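Local coordinates for telomerase reverse transcriptase (Candida albicans SC5314, PDB 6ZDQ), which probably extends chromosome ends by reverse-transcribing a template within its RNA component into telomeric DNA repeats, at residues A118-H123 / V567-R572; R572-L577 / T621-I626; T583-N588 / G609-L614; V111-L116 / L169-L174. One frame throughout, in Å; residues are numbered along the deposited sequence.

Contact 1 (A118-H123 / V567-R572); sequences ANEKIH and VTTNFR. With nucleotides of chain B.
An interdomain seam forms where Glu120 and His123, in the loop between helix 99-115 and helix 124-127 of the RNA-binding domain, meet Thr568, Thr569 and Arg572, in the loop leading into helix 574-588, consistent with the start of the C-terminal thumb of telomerases. At the RNA end the guanidinium of Arg572 lies flat on the imidazole of His123, centres 4.3 Å apart and planes 27° from parallel. CG of His123 stands anti to its own backbone N (chi1 -156°), which lays the ring along the arginine, while His123 ND1 accepts the backbone N-H of Asp125 and so caps helix 124-127. The edge of the guanidinium faces the ribose of C35 of chain B: Arg572 NH1 donates to O2' of C35 at 3.1 Å and 164°, with a weak second bond to O3'. Its NH2 forms a salt bridge with Asp126, so the group is fixed by the stack, the sugar and the carboxylate together. At the other end Glu120 runs across both threonines at about a right angle. Thr569 OG1 lies 3.2 Å from Glu120 CG, and Thr568 OG1 gives a weak hydrogen bond to Glu120 OE2 (3.4 Å). Ala118 touches Glu182 of strand 178-182; Val567, at the start of the other segment, packs on Leu577 of helix 574-588 and Glu618 of helix 602-626.

Contact 2 (R572-L577 / T621-I626); sequences RTFKTL and TKFTSI. With nucleotides of chain B.
The backbones of Arg572 and Ile626 come within 6.3 Å at their CA atoms, where the loop entering helix 574-588 passes the last turn of helix 602-626. Thr573 is the N-cap residue of helix 574-588, and its OG1 shares a hydrogen bond with Thr576 OG1 (2.6 Å), while Thr573 O accepts the N-H of Leu577 and Phe574 N is bonded to Asp630 OD2. Between the helices, Ile626 sends its CD1 methyl over one face of the Phe574 ring, 3.7 Å from the centroid and 16° off the normal, a CH-pi contact. Its CG1 is wedged between the backbone N and carbonyl carbon (chi1 68°), which points the terminal methyl at that ring. Phe623 meets the same ring obliquely, CD2 lying 3.5 Å from Phe574 CE1, with the planes at 55°; Phe632 joins both rings edge-to-face. Lys622, extended beyond CG, lays its methylenes on the leucine methyls, CD 3.5 Å from Leu577 CD2, and its NZ ends 3.2 Å from Leu577 CB. On the RNA side, Thr573 CG2 touches O3' of U36 of chain B at 3.5 Å, and the stem of Lys575 lies along OP1 of C37 of chain B. The chemistry is thus two-sided: apolar side chains and the aliphatic part of Lys622 join the helices, while Lys575 NZ forms a salt bridge with a further RNA phosphate, whose negative charge it would be expected to offset.

Contact 3 (T583-N588 / G609-L614); sequences TFYQLN and GSLLRL
Leu611 pushes its isobutyl group between the side chains of Phe584, Tyr585 and Asn588. Its CG lies 3.5 Å from Tyr585 CD1, meeting the phenol ring obliquely. CD1 of Leu611 reaches Phe584 CE2 at 3.9 Å, and both methyls border Asn588 CB, CD2 at 3.7 Å; CD2 also lies on Tyr585. Tyr585 also leans toward the next residue of the other helix, its CE1 being 4.2 Å from Leu612 CD1. With CG trans to the backbone N, chi1 -179° carries the tyrosine ring across to the other helix, alongside Leu611. These side chains fill the interface of an antiparallel helix pair, 574-588 and 602-626, whose short segments run at 172° with axes 10.5 Å apart; the pair is consistent with the thumb, or C-terminal extension, of telomerases. Asn588 is held by its own helix, since its ND2 donates to Phe584 O at 2.9 Å in a nearly straight bond (174°). That oxygen also accepts the N-H of Asn588, the two donors reaching it from opposite faces of the carbonyl plane. Asn588 ND2 also sits above one face of the Phe584 ring, toward its rim. The phenol is anchored farther out, where Tyr585 OH hydrogen-bonds Thr648 OG1 and the ring packs on Ile644, both on helix 634-656. Leu612 is backed by Ile669 and Ile672 of helix 662-676, and Leu611 touches Leu589 in the loop that follows helix 574-588.

Contact 4 (V111-L116 / L169-L174); sequences VDFLLL and LLKNIL
Apolar packing of Phe113 and Leu114 against Leu170 and Leu174 joins helix 99-115 to helix 148-177 within the telomerase RNA-binding domain. The short segments cross at -54° with their axes 12.1 Å apart, a wide separation bridged wholly by side chains. Phe113 and Leu170 lie alongside each other, pointing opposite ways, with Phe113 CD2 3.5 Å from Leu170 CD2. One methyl of Leu114, CD2, serves two leucines: it is 3.6 Å from Leu174 CD1 and 4.2 Å from Leu170 CD1. Leu170 thus offers CD2 to Phe113 and CD1 to Leu114. The polar element is Lys171, which crosses Phe113 at about a right angle. Its chain runs extended and then bends at the last torsion (chi4 65°), placing NZ at the edge of the phenyl ring, in its plane and nearest CZ. The ammonium approaches the rim rather than the pi face, and its charge is met by a salt bridge to Glu167, one turn earlier on the same helix. Helix 77-91 closes one flank, Ile81 and Val84 touching Leu114 and Val84 also Leu170, while Leu169 and Ile173 of helix 148-177 pack on Ile7 and Met6 near the amino terminus.

Contacts 1 and 2 share Arg572 and lie 12 Å apart between centres; they also touch through Phe571 O and Lys622 NZ (3.0 Å) and through Val567 CG1 and Leu577 CD1 (3.6 Å). Contact 4 joins contact 1 from the other side, their centres 14 Å apart, with Ile122 CG1 packed on Leu116 CD1 at 3.7 Å. A continuous path thus runs from the RNA-binding domain through the interdomain seam to the C-terminal helices. Contact 3 uses the same helix pair as contact 2, 17 Å away between centres. Contacts 1 and 2 touch the RNA directly, whereas the nearest atoms of contacts 3 and 4 are about 10 and 12 Å from it.

Contact 1 (A118-H123 / V567-R572)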
# COMPACT_ATOMS: atom_id res chain seq x y z
N ALA A 118 6.18 5.47 -4.59
CA ALA A 118 5.51 4.60 -3.62
C ALA A 118 6.43 3.47 -3.13
O ALA A 118 6.18 2.29 -3.37
CB ALA A 118 4.21 4.04 -4.20
N ASN A 119 7.52 3.88 -2.48
CA ASN A 119 8.42 2.95 -1.80
C ASN A 119 9.09 1.98 -2.76
O ASN A 119 9.45 0.86 -2.38
CB ASN A 119 7.69 2.17 -0.70
CG ASN A 119 7.00 3.08 0.30
OD1 ASN A 119 5.78 3.03 0.46
ND2 ASN A 119 7.78 3.91 0.98
N GLU A 120 9.26 2.38 -4.02
CA GLU A 120 10.07 1.62 -4.96
C GLU A 120 11.51 2.12 -4.91
O GLU A 120 11.75 3.33 -4.82
CB GLU A 120 9.52 1.73 -6.38
CG GLU A 120 8.23 0.97 -6.63
CD GLU A 120 7.73 1.14 -8.05
OE1 GLU A 120 6.49 1.16 -8.25
OE2 GLU A 120 8.56 1.27 -8.97
N LYS A 121 12.46 1.19 -4.95
CA LYS A 121 13.87 1.52 -4.85
C LYS A 121 14.67 0.78 -5.91
O LYS A 121 14.33 -0.35 -6.29
CB LYS A 121 14.44 1.19 -3.46
CG LYS A 121 13.88 2.04 -2.32
CD LYS A 121 12.64 1.41 -1.72
CE LYS A 121 12.07 2.27 -0.60
NZ LYS A 121 11.69 3.63 -1.08
N ILE A 122 15.72 1.43 -6.39
CA ILE A 122 16.68 0.83 -7.31
C ILE A 122 17.99 0.62 -6.56
O ILE A 122 18.50 1.56 -5.93
CB ILE A 122 16.90 1.71 -8.56
CG1 ILE A 122 15.63 1.77 -9.40
CG2 ILE A 122 18.05 1.16 -9.39
CD1 ILE A 122 15.78 2.58 -10.67
N HIS A 123 18.51 -0.60 -6.60
CA HIS A 123 19.77 -0.90 -5.94
C HIS A 123 20.88 -0.02 -6.50
O HIS A 123 20.99 0.18 -7.71
CB HIS A 123 20.12 -2.38 -6.11
CG HIS A 123 21.03 -2.91 -5.05
ND1 HIS A 123 22.40 -2.73 -5.09
CD2 HIS A 123 20.78 -3.61 -3.93
CE1 HIS A 123 22.94 -3.30 -4.03
NE2 HIS A 123 21.98 -3.85 -3.31
N VAL A 567 7.07 -6.22 -9.22
CA VAL A 567 8.39 -6.78 -9.49
C VAL A 567 9.52 -5.76 -9.35
O VAL A 567 10.62 -6.10 -8.87
CB VAL A 567 8.38 -7.42 -10.89
CG1 VAL A 567 9.79 -7.58 -11.44
CG2 VAL A 567 7.67 -8.76 -10.85
N THR A 568 9.28 -4.51 -9.72
CA THR A 568 10.35 -3.51 -9.76
C THR A 568 11.04 -3.36 -8.41
O THR A 568 12.26 -3.19 -8.34
CB THR A 568 9.80 -2.17 -10.24
OG1 THR A 568 10.73 -1.13 -9.91
CG2 THR A 568 8.46 -1.88 -9.60
N THR A 569 10.27 -3.42 -7.32
CA THR A 569 10.81 -3.12 -5.99
C THR A 569 11.63 -4.30 -5.47
O THR A 569 11.10 -5.39 -5.27
CB THR A 569 9.68 -2.79 -5.02
OG1 THR A 569 8.67 -2.04 -5.70
CG2 THR A 569 10.21 -1.97 -3.86
N ASN A 570 12.93 -4.06 -5.26
CA ASN A 570 13.85 -4.91 -4.49
C ASN A 570 14.22 -6.20 -5.20
O ASN A 570 15.05 -6.96 -4.67
CB ASN A 570 13.30 -5.26 -3.10
CG ASN A 570 12.71 -4.06 -2.38
OD1 ASN A 570 11.60 -4.12 -1.86
ND2 ASN A 570 13.46 -2.96 -2.36
N PHE A 571 13.64 -6.50 -6.36
CA PHE A 571 13.89 -7.75 -7.06
C PHE A 571 14.91 -7.49 -8.16
O PHE A 571 14.64 -6.76 -9.12
CB PHE A 571 12.59 -8.32 -7.62
CG PHE A 571 11.58 -8.67 -6.57
CD1 PHE A 571 11.98 -9.14 -5.33
CD2 PHE A 571 10.22 -8.52 -6.82
CE1 PHE A 571 11.05 -9.45 -4.36
CE2 PHE A 571 9.29 -8.83 -5.85
CZ PHE A 571 9.70 -9.30 -4.62
N ARG A 572 16.11 -8.07 -8.00
CA ARG A 572 17.17 -7.89 -8.98
C ARG A 572 17.89 -9.19 -9.31
O ARG A 572 18.88 -9.16 -10.05
CB ARG A 572 18.18 -6.84 -8.49
CG ARG A 572 18.72 -7.11 -7.10
CD ARG A 572 19.53 -5.93 -6.59
NE ARG A 572 20.53 -5.50 -7.56
CZ ARG A 572 21.76 -6.00 -7.64
NH1 ARG A 572 22.14 -6.96 -6.80
NH2 ARG A 572 22.60 -5.54 -8.55
P C B 35 28.33 -6.67 -1.81
OP1 C B 35 27.33 -6.41 -0.74
OP2 C B 35 29.43 -7.64 -1.57
O5' C B 35 27.55 -7.15 -3.12
C5' C B 35 26.48 -6.38 -3.64
C4' C B 35 26.14 -6.79 -5.05
O4' C B 35 27.30 -6.63 -5.91
C3' C B 35 25.75 -8.25 -5.25
O3' C B 35 24.41 -8.52 -4.88
C2' C B 35 26.03 -8.46 -6.73
O2' C B 35 25.00 -7.90 -7.53
C1' C B 35 27.29 -7.62 -6.92
N1 C B 35 28.52 -8.44 -6.80
C2 C B 35 28.90 -9.26 -7.86
O2 C B 35 28.21 -9.29 -8.89
N3 C B 35 30.03 -10.01 -7.75
C4 C B 35 30.75 -9.97 -6.64
N4 C B 35 31.85 -10.72 -6.57
C5 C B 35 30.39 -9.14 -5.54
C6 C B 35 29.28 -8.40 -5.66

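Contact 2 (R572-L577 / T621-I626)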
# COMPACT_ATOMS: atom_id res chain seq x y z
N ARG A 572 16.11 -8.07 -8.00
CA ARG A 572 17.17 -7.89 -8.98
C ARG A 572 17.89 -9.19 -9.31
O ARG A 572 18.88 -9.16 -10.05
CB ARG A 572 18.18 -6.84 -8.49
CG ARG A 572 18.72 -7.11 -7.10
CD ARG A 572 19.53 -5.93 -6.59
NE ARG A 572 20.53 -5.50 -7.56
CZ ARG A 572 21.76 -6.00 -7.64
NH1 ARG A 572 22.14 -6.96 -6.80
NH2 ARG A 572 22.60 -5.54 -8.55
N THR A 573 17.42 -10.33 -8.80
CA THR A 573 18.02 -11.63 -9.08
C THR A 573 16.94 -12.57 -9.59
O THR A 573 15.76 -12.43 -9.25
CB THR A 573 18.69 -12.23 -7.83
OG1 THR A 573 17.68 -12.53 -6.85
CG2 THR A 573 19.70 -11.27 -7.24
N PHE A 574 17.35 -13.52 -10.44
CA PHE A 574 16.40 -14.49 -10.98
C PHE A 574 15.74 -15.29 -9.87
O PHE A 574 14.55 -15.62 -9.96
CB PHE A 574 17.10 -15.42 -11.97
CG PHE A 574 17.48 -14.76 -13.26
CD1 PHE A 574 16.51 -14.49 -14.22
CD2 PHE A 574 18.79 -14.42 -13.53
CE1 PHE A 574 16.85 -13.89 -15.42
CE2 PHE A 574 19.14 -13.82 -14.73
CZ PHE A 574 18.17 -13.55 -15.67
N LYS A 575 16.49 -15.63 -8.82
CA LYS A 575 15.92 -16.40 -7.72
C LYS A 575 14.79 -15.63 -7.04
O LYS A 575 13.70 -16.16 -6.84
CB LYS A 575 17.01 -16.76 -6.71
CG LYS A 575 18.02 -17.78 -7.22
CD LYS A 575 19.05 -18.12 -6.15
CE LYS A 575 20.01 -19.19 -6.64
NZ LYS A 575 21.08 -19.47 -5.64
N THR A 576 15.05 -14.38 -6.67
CA THR A 576 14.02 -13.59 -6.00
C THR A 576 12.88 -13.23 -6.94
O THR A 576 11.73 -13.09 -6.50
CB THR A 576 14.64 -12.32 -5.40
OG1 THR A 576 15.33 -11.59 -6.42
CG2 THR A 576 15.61 -12.68 -4.29
N LEU A 577 13.17 -13.05 -8.23
CA LEU A 577 12.12 -12.73 -9.19
C LEU A 577 11.12 -13.88 -9.33
O LEU A 577 9.91 -13.68 -9.21
CB LEU A 577 12.73 -12.39 -10.55
CG LEU A 577 11.73 -12.19 -11.70
CD1 LEU A 577 10.71 -11.11 -11.36
CD2 LEU A 577 12.46 -11.86 -12.99
N THR A 621 10.37 -9.17 -19.45
CA THR A 621 10.76 -7.76 -19.44
C THR A 621 11.95 -7.52 -18.52
O THR A 621 12.93 -6.87 -18.90
CB THR A 621 9.57 -6.89 -19.02
OG1 THR A 621 8.58 -6.90 -20.05
CG2 THR A 621 10.01 -5.46 -18.75
N LYS A 622 11.88 -8.05 -17.30
CA LYS A 622 12.99 -7.93 -16.36
C LYS A 622 14.19 -8.79 -16.76
O LYS A 622 15.30 -8.52 -16.31
CB LYS A 622 12.52 -8.28 -14.95
CG LYS A 622 13.51 -7.93 -13.86
CD LYS A 622 13.03 -8.43 -12.52
CE LYS A 622 14.20 -8.69 -11.59
NZ LYS A 622 13.81 -9.38 -10.33
N PHE A 623 13.97 -9.82 -17.59
CA PHE A 623 15.06 -10.71 -17.99
C PHE A 623 16.21 -9.93 -18.62
O PHE A 623 17.36 -10.06 -18.20
CB PHE A 623 14.53 -11.77 -18.96
CG PHE A 623 15.59 -12.68 -19.51
CD1 PHE A 623 16.22 -12.40 -20.71
CD2 PHE A 623 15.97 -13.82 -18.81
CE1 PHE A 623 17.20 -13.24 -21.21
CE2 PHE A 623 16.94 -14.66 -19.31
CZ PHE A 623 17.56 -14.37 -20.51
N THR A 624 15.91 -9.12 -19.64
CA THR A 624 16.96 -8.42 -20.37
C THR A 624 17.76 -7.48 -19.46
O THR A 624 18.96 -7.30 -19.66
CB THR A 624 16.36 -7.65 -21.54
OG1 THR A 624 15.32 -6.79 -21.07
CG2 THR A 624 15.79 -8.61 -22.57
N SER A 625 17.10 -6.88 -18.47
CA SER A 625 17.80 -5.95 -17.59
C SER A 625 18.71 -6.67 -16.60
O SER A 625 19.83 -6.23 -16.35
CB SER A 625 16.79 -5.07 -16.84
OG SER A 625 15.88 -5.86 -16.10
N ILE A 626 18.25 -7.79 -16.03
CA ILE A 626 19.01 -8.48 -14.98
C ILE A 626 19.92 -9.58 -15.51
O ILE A 626 20.80 -10.05 -14.77
CB ILE A 626 18.09 -9.07 -13.91
CG1 ILE A 626 17.26 -10.22 -14.48
CG2 ILE A 626 17.19 -7.99 -13.33
CD1 ILE A 626 16.37 -10.91 -13.47
P C B 37 22.07 -15.03 -7.08
OP1 C B 37 20.62 -15.12 -6.79
OP2 C B 37 23.06 -15.31 -6.00
O5' C B 37 22.39 -15.98 -8.31
C5' C B 37 22.86 -17.30 -8.11
C4' C B 37 23.77 -17.74 -9.23
O4' C B 37 24.90 -16.84 -9.34
C3' C B 37 24.40 -19.10 -9.04
O3' C B 37 23.53 -20.16 -9.39
C2' C B 37 25.65 -19.02 -9.90
O2' C B 37 25.33 -19.23 -11.26
C1' C B 37 26.06 -17.56 -9.71
N1 C B 37 27.08 -17.37 -8.65
C2 C B 37 28.39 -17.84 -8.84
O2 C B 37 28.68 -18.44 -9.88
N3 C B 37 29.30 -17.64 -7.86
C4 C B 37 28.97 -16.99 -6.75
N4 C B 37 29.91 -16.81 -5.82
C5 C B 37 27.65 -16.49 -6.54
C6 C B 37 26.75 -16.70 -7.51
P C B 35 28.33 -6.67 -1.81
OP1 C B 35 27.33 -6.41 -0.74
OP2 C B 35 29.43 -7.64 -1.57
O5' C B 35 27.55 -7.15 -3.12
C5' C B 35 26.48 -6.38 -3.64
C4' C B 35 26.14 -6.79 -5.05
O4' C B 35 27.30 -6.63 -5.91
C3' C B 35 25.75 -8.25 -5.25
O3' C B 35 24.41 -8.52 -4.88
C2' C B 35 26.03 -8.46 -6.73
O2' C B 35 25.00 -7.90 -7.53
C1' C B 35 27.29 -7.62 -6.92
N1 C B 35 28.52 -8.44 -6.80
C2 C B 35 28.90 -9.26 -7.86
O2 C B 35 28.21 -9.29 -8.89
N3 C B 35 30.03 -10.01 -7.75
C4 C B 35 30.75 -9.97 -6.64
N4 C B 35 31.85 -10.72 -6.57
C5 C B 35 30.39 -9.14 -5.54
C6 C B 35 29.28 -8.40 -5.66
P U B 36 24.03 -9.95 -4.24
OP1 U B 36 22.65 -9.86 -3.71
OP2 U B 36 25.14 -10.35 -3.34
O5' U B 36 24.03 -10.94 -5.48
C5' U B 36 23.25 -10.66 -6.63
C4' U B 36 23.67 -11.51 -7.80
O4' U B 36 25.04 -11.22 -8.17
C3' U B 36 23.67 -13.01 -7.56
O3' U B 36 22.37 -13.56 -7.65
C2' U B 36 24.64 -13.53 -8.61
O2' U B 36 24.01 -13.62 -9.88
C1' U B 36 25.67 -12.39 -8.66
N1 U B 36 26.87 -12.67 -7.84
C2 U B 36 27.88 -13.40 -8.43
O2 U B 36 27.81 -13.83 -9.57
N3 U B 36 28.97 -13.63 -7.63
C4 U B 36 29.16 -13.20 -6.33
O4 U B 36 30.20 -13.48 -5.74
C5 U B 36 28.07 -12.44 -5.79
C6 U B 36 26.99 -12.21 -6.55

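Contact 3 (T583-N588 / G609-L614)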
# COMPACT_ATOMS: atom_id res chain seq x y z
N THR A 583 4.89 -17.12 -6.01
CA THR A 583 3.95 -16.82 -4.93
C THR A 583 2.89 -15.80 -5.35
O THR A 583 1.85 -15.71 -4.70
CB THR A 583 4.70 -16.30 -3.71
OG1 THR A 583 5.42 -15.10 -4.05
CG2 THR A 583 5.69 -17.34 -3.20
N PHE A 584 3.14 -15.04 -6.42
CA PHE A 584 2.12 -14.11 -6.92
C PHE A 584 1.08 -14.83 -7.77
O PHE A 584 -0.12 -14.58 -7.62
CB PHE A 584 2.79 -12.99 -7.71
CG PHE A 584 1.81 -12.02 -8.32
CD1 PHE A 584 1.30 -10.97 -7.57
CD2 PHE A 584 1.42 -12.15 -9.64
CE1 PHE A 584 0.41 -10.07 -8.13
CE2 PHE A 584 0.52 -11.25 -10.20
CZ PHE A 584 0.02 -10.21 -9.45
N TYR A 585 1.53 -15.71 -8.67
CA TYR A 585 0.60 -16.47 -9.50
C TYR A 585 -0.30 -17.36 -8.64
O TYR A 585 -1.53 -17.34 -8.78
CB TYR A 585 1.37 -17.30 -10.52
CG TYR A 585 0.50 -18.11 -11.44
CD1 TYR A 585 -0.00 -17.57 -12.62
CD2 TYR A 585 0.17 -19.43 -11.14
CE1 TYR A 585 -0.80 -18.31 -13.46
CE2 TYR A 585 -0.63 -20.18 -11.98
CZ TYR A 585 -1.11 -19.61 -13.14
OH TYR A 585 -1.91 -20.36 -13.98
N GLN A 586 0.30 -18.14 -7.74
CA GLN A 586 -0.47 -19.04 -6.89
C GLN A 586 -1.39 -18.28 -5.94
O GLN A 586 -2.39 -18.86 -5.48
CB GLN A 586 0.48 -19.94 -6.10
CG GLN A 586 1.30 -20.87 -6.97
CD GLN A 586 2.19 -21.81 -6.17
OE1 GLN A 586 2.25 -21.72 -4.94
NE2 GLN A 586 2.87 -22.72 -6.86
N LEU A 587 -1.09 -17.02 -5.63
CA LEU A 587 -1.95 -16.26 -4.74
C LEU A 587 -3.12 -15.62 -5.47
O LEU A 587 -4.18 -15.41 -4.88
CB LEU A 587 -1.14 -15.19 -4.01
CG LEU A 587 -1.68 -14.75 -2.65
CD1 LEU A 587 -1.57 -15.89 -1.64
CD2 LEU A 587 -0.94 -13.51 -2.15
N ASN A 588 -2.94 -15.30 -6.76
CA ASN A 588 -4.01 -14.71 -7.55
C ASN A 588 -4.84 -15.74 -8.30
O ASN A 588 -5.92 -15.40 -8.80
CB ASN A 588 -3.44 -13.70 -8.55
CG ASN A 588 -3.07 -12.38 -7.90
OD1 ASN A 588 -3.87 -11.44 -7.89
ND2 ASN A 588 -1.87 -12.31 -7.34
N GLY A 609 -5.42 -17.34 -18.61
CA GLY A 609 -4.47 -16.81 -19.57
C GLY A 609 -4.04 -15.39 -19.24
O GLY A 609 -2.88 -15.02 -19.46
N SER A 610 -4.97 -14.58 -18.74
CA SER A 610 -4.62 -13.21 -18.34
C SER A 610 -3.53 -13.21 -17.27
O SER A 610 -2.51 -12.53 -17.41
CB SER A 610 -5.87 -12.48 -17.84
OG SER A 610 -5.54 -11.22 -17.29
N LEU A 611 -3.74 -13.97 -16.20
CA LEU A 611 -2.72 -14.06 -15.15
C LEU A 611 -1.45 -14.72 -15.67
O LEU A 611 -0.34 -14.29 -15.34
CB LEU A 611 -3.27 -14.83 -13.95
CG LEU A 611 -2.34 -14.91 -12.74
CD1 LEU A 611 -1.99 -13.52 -12.23
CD2 LEU A 611 -2.97 -15.74 -11.63
N LEU A 612 -1.59 -15.78 -16.48
CA LEU A 612 -0.42 -16.50 -16.98
C LEU A 612 0.40 -15.64 -17.93
O LEU A 612 1.62 -15.52 -17.77
CB LEU A 612 -0.85 -17.80 -17.66
CG LEU A 612 0.28 -18.69 -18.18
CD1 LEU A 612 1.22 -19.09 -17.05
CD2 LEU A 612 -0.29 -19.93 -18.87
N ARG A 613 -0.25 -15.03 -18.93
CA ARG A 613 0.50 -14.22 -19.89
C ARG A 613 1.15 -13.02 -19.22
O ARG A 613 2.29 -12.67 -19.55
CB ARG A 613 -0.42 -13.77 -21.03
CG ARG A 613 -0.51 -14.77 -22.17
CD ARG A 613 -1.39 -14.25 -23.30
NE ARG A 613 -2.79 -14.17 -22.90
CZ ARG A 613 -3.71 -15.06 -23.24
NH1 ARG A 613 -3.39 -16.11 -23.98
NH2 ARG A 613 -4.97 -14.91 -22.83
N LEU A 614 0.46 -12.39 -18.27
CA LEU A 614 1.02 -11.19 -17.65
C LEU A 614 2.21 -11.50 -16.76
O LEU A 614 3.14 -10.69 -16.67
CB LEU A 614 -0.06 -10.46 -16.86
CG LEU A 614 -0.73 -9.30 -17.60
CD1 LEU A 614 0.30 -8.27 -18.04
CD2 LEU A 614 -1.54 -9.79 -18.79

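Contact 4 (V111-L116 / L169-L174)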
# COMPACT_ATOMS: atom_id res chain seq x y z
N VAL A 111 16.04 9.84 -14.53
CA VAL A 111 14.69 9.54 -14.99
C VAL A 111 14.21 8.23 -14.39
O VAL A 111 13.04 8.09 -14.02
CB VAL A 111 14.64 9.53 -16.53
CG1 VAL A 111 13.21 9.38 -17.02
CG2 VAL A 111 15.28 10.80 -17.08
N ASP A 112 15.10 7.24 -14.27
CA ASP A 112 14.74 5.98 -13.65
C ASP A 112 14.35 6.18 -12.19
O ASP A 112 13.33 5.65 -11.73
CB ASP A 112 15.89 4.99 -13.76
CG ASP A 112 16.18 4.58 -15.19
OD1 ASP A 112 15.34 4.87 -16.07
OD2 ASP A 112 17.24 3.97 -15.44
N PHE A 113 15.13 6.97 -11.45
CA PHE A 113 14.86 7.18 -10.03
C PHE A 113 13.54 7.91 -9.82
O PHE A 113 12.80 7.59 -8.89
CB PHE A 113 16.02 7.95 -9.40
CG PHE A 113 15.85 8.23 -7.94
CD1 PHE A 113 16.28 7.32 -6.98
CD2 PHE A 113 15.26 9.40 -7.51
CE1 PHE A 113 16.12 7.57 -5.63
CE2 PHE A 113 15.10 9.67 -6.16
CZ PHE A 113 15.53 8.75 -5.22
N LEU A 114 13.23 8.89 -10.67
CA LEU A 114 12.05 9.72 -10.46
C LEU A 114 10.75 8.99 -10.77
O LEU A 114 9.70 9.37 -10.25
CB LEU A 114 12.14 10.99 -11.31
CG LEU A 114 13.20 12.00 -10.86
CD1 LEU A 114 13.40 13.06 -11.93
CD2 LEU A 114 12.79 12.64 -9.55
N LEU A 115 10.80 7.96 -11.63
CA LEU A 115 9.60 7.24 -12.03
C LEU A 115 9.17 6.16 -11.04
O LEU A 115 8.08 5.60 -11.20
CB LEU A 115 9.81 6.60 -13.41
CG LEU A 115 9.87 7.54 -14.61
CD1 LEU A 115 10.24 6.78 -15.87
CD2 LEU A 115 8.54 8.26 -14.78
N LEU A 116 10.01 5.85 -10.05
CA LEU A 116 9.74 4.69 -9.19
C LEU A 116 8.43 4.85 -8.42
O LEU A 116 7.43 4.19 -8.72
CB LEU A 116 10.90 4.50 -8.23
CG LEU A 116 12.27 4.34 -8.89
CD1 LEU A 116 13.37 4.20 -7.85
CD2 LEU A 116 12.25 3.15 -9.83
N LEU A 169 20.42 15.81 -2.74
CA LEU A 169 20.22 16.91 -3.68
C LEU A 169 18.93 16.74 -4.47
O LEU A 169 18.08 17.64 -4.50
CB LEU A 169 21.42 17.03 -4.63
CG LEU A 169 21.28 18.10 -5.71
CD1 LEU A 169 21.15 19.49 -5.09
CD2 LEU A 169 22.46 18.06 -6.68
N LEU A 170 18.76 15.59 -5.12
CA LEU A 170 17.60 15.38 -5.98
C LEU A 170 16.30 15.45 -5.19
O LEU A 170 15.32 16.05 -5.64
CB LEU A 170 17.73 14.03 -6.70
CG LEU A 170 16.59 13.60 -7.62
CD1 LEU A 170 16.29 14.69 -8.62
CD2 LEU A 170 16.98 12.32 -8.33
N LYS A 171 16.27 14.83 -4.01
CA LYS A 171 15.05 14.85 -3.20
C LYS A 171 14.72 16.26 -2.73
O LYS A 171 13.55 16.66 -2.75
CB LYS A 171 15.19 13.91 -2.00
CG LYS A 171 15.06 12.43 -2.34
CD LYS A 171 14.90 11.60 -1.07
CE LYS A 171 14.61 10.14 -1.38
NZ LYS A 171 15.74 9.48 -2.09
N ASN A 172 15.73 17.03 -2.32
CA ASN A 172 15.48 18.38 -1.84
C ASN A 172 15.01 19.31 -2.96
O ASN A 172 14.37 20.33 -2.67
CB ASN A 172 16.74 18.95 -1.18
CG ASN A 172 16.45 20.17 -0.33
OD1 ASN A 172 15.31 20.43 0.05
ND2 ASN A 172 17.50 20.93 -0.01
N ILE A 173 15.30 18.98 -4.22
CA ILE A 173 14.78 19.76 -5.33
C ILE A 173 13.29 19.48 -5.52
O ILE A 173 12.51 20.41 -5.75
CB ILE A 173 15.58 19.46 -6.61
CG1 ILE A 173 17.01 20.00 -6.49
CG2 ILE A 173 14.89 20.04 -7.84
CD1 ILE A 173 17.88 19.70 -7.69
N LEU A 174 12.89 18.21 -5.43
CA LEU A 174 11.48 17.86 -5.58
C LEU A 174 10.62 18.53 -4.51
O LEU A 174 9.56 19.08 -4.81
CB LEU A 174 11.31 16.34 -5.53
CG LEU A 174 12.01 15.55 -6.63
CD1 LEU A 174 11.94 14.07 -6.32
CD2 LEU A 174 11.38 15.85 -7.98